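Local coordinates for protein 4-oxalocrotonate tautomerase (Staphylococcus aureus, PDB 2X4K) that belongs to the tautomerase enzymes of the MIF clan, small beta-alpha-beta proteins, and assembles here from six copies of one short chain, at residues 22-27 with 41-45. Numbering follows the deposited sequence. Where two conformers were deposited one is given.
Sequences LVSEVT and IHVVI. With ZN (zinc ion), chain E.
Val43 overlaps Val23 with CG1, and Thr27 and Val26 with CG2. The Val23 and Val43 side chains run past each other in opposite directions, with Val43 CG1 4.1 Å from Val23 CG2. Val43 CG2 sits 3.5 Å from Thr27 OG1. Farther along the strand, Ile45 also points at the helix and crosses Val23 and Leu22 at an angle. Ile45 CD1 packs 3.6 Å from Val23 CG2 and also meets Leu22 CD2. At the other end, Ile41 CG2 touches Thr27 CG2 at 3.9 Å.

With Thr27 chi1 at -62°, CG2 is anti to the backbone N and meets Ile41, while OG1, beside the backbone N, reaches both Val23 O and Val43 CG2. Thr27 OG1 donates to Val23 O at 2.7 Å, 21° out of the carbonyl plane. That oxygen also accepts from Thr27 N. A water donates to both Thr27 OG1 and Ile41 O, 2.8 Å from each, and joins helix to strand.

The contact packs helix 16-34 on strand 42-48 within the beta-alpha-beta unit. On the strand's other face, His42 NE2 binds zinc at 2.0 Å, with His42 of the fourth subunit, Asp62 of the third and a water. Direct contact across the segments is thus mainly apolar, and the buried threonine hydroxyl is satisfied by its own helix and one bridging water.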
# COMPACT_ATOMS: atom_id res chain seq x y z
N LEU A 22 13.31 13.70 6.52
CA LEU A 22 12.08 13.39 5.80
C LEU A 22 10.98 12.99 6.78
O LEU A 22 9.85 13.48 6.70
CB LEU A 22 12.35 12.27 4.79
CG LEU A 22 11.18 11.73 3.99
CD1 LEU A 22 10.55 12.81 3.12
CD2 LEU A 22 11.65 10.55 3.14
N VAL A 23 11.30 12.09 7.70
CA VAL A 23 10.30 11.65 8.68
C VAL A 23 9.80 12.82 9.53
O VAL A 23 8.60 12.96 9.74
CB VAL A 23 10.83 10.49 9.57
CG1 VAL A 23 9.90 10.22 10.74
CG2 VAL A 23 11.02 9.24 8.74
N SER A 24 10.71 13.67 10.00
CA SER A 24 10.31 14.79 10.83
C SER A 24 9.50 15.83 10.07
O SER A 24 8.46 16.28 10.54
CB SER A 24 11.53 15.45 11.47
OG SER A 24 11.15 16.43 12.42
N GLU A 25 9.97 16.21 8.88
CA GLU A 25 9.33 17.28 8.10
C GLU A 25 8.00 16.83 7.51
O GLU A 25 7.06 17.62 7.44
CB GLU A 25 10.26 17.79 7.01
CG GLU A 25 11.54 18.43 7.56
CD GLU A 25 11.53 19.95 7.63
OE1 GLU A 25 10.50 20.58 7.35
OE2 GLU A 25 12.60 20.51 7.96
N VAL A 26 7.89 15.57 7.06
CA VAL A 26 6.61 15.06 6.58
C VAL A 26 5.60 15.04 7.73
O VAL A 26 4.42 15.36 7.55
CB VAL A 26 6.76 13.65 5.95
CG1 VAL A 26 5.41 12.96 5.84
CG2 VAL A 26 7.45 13.75 4.59
N THR A 27 6.06 14.67 8.92
CA THR A 27 5.19 14.69 10.10
C THR A 27 4.71 16.11 10.39
O THR A 27 3.52 16.31 10.61
CB THR A 27 5.90 14.05 11.30
OG1 THR A 27 6.19 12.69 11.00
CG2 THR A 27 5.04 14.08 12.54
N ILE A 41 0.74 10.35 14.24
CA ILE A 41 1.23 10.43 12.86
C ILE A 41 2.40 9.47 12.69
O ILE A 41 3.41 9.58 13.39
CB ILE A 41 1.66 11.85 12.48
CG1 ILE A 41 0.49 12.83 12.62
CG2 ILE A 41 2.20 11.87 11.04
CD1 ILE A 41 0.88 14.30 12.51
N HIS A 42 2.26 8.55 11.74
CA HIS A 42 3.21 7.48 11.50
C HIS A 42 3.77 7.61 10.10
O HIS A 42 3.02 7.90 9.17
CB HIS A 42 2.50 6.14 11.63
CG HIS A 42 1.74 6.01 12.90
ND1 HIS A 42 0.51 6.60 13.10
CD2 HIS A 42 2.04 5.37 14.06
CE1 HIS A 42 0.07 6.32 14.31
NE2 HIS A 42 0.98 5.58 14.92
N VAL A 43 5.07 7.38 9.94
CA VAL A 43 5.72 7.47 8.64
C VAL A 43 6.55 6.22 8.39
O VAL A 43 7.32 5.80 9.25
CB VAL A 43 6.61 8.72 8.51
CG1 VAL A 43 7.27 8.78 7.13
CG2 VAL A 43 5.80 9.97 8.79
N VAL A 44 6.38 5.63 7.21
CA VAL A 44 7.19 4.53 6.75
C VAL A 44 7.83 4.92 5.42
O VAL A 44 7.15 5.46 4.55
CB VAL A 44 6.34 3.26 6.54
CG1 VAL A 44 7.16 2.14 5.91
CG2 VAL A 44 5.72 2.82 7.87
N ILE A 45 9.12 4.64 5.31
CA ILE A 45 9.87 4.89 4.08
C ILE A 45 10.21 3.56 3.43
O ILE A 45 10.73 2.65 4.09
CB ILE A 45 11.16 5.67 4.36
CG1 ILE A 45 10.87 6.96 5.14
CG2 ILE A 45 11.86 6.02 3.06
CD1 ILE A 45 12.11 7.56 5.75
ZN ZN E . 0.73 4.59 16.67
O HOH W 1 5.97 10.28 12.39
O HOH W 2 2.90 3.97 17.45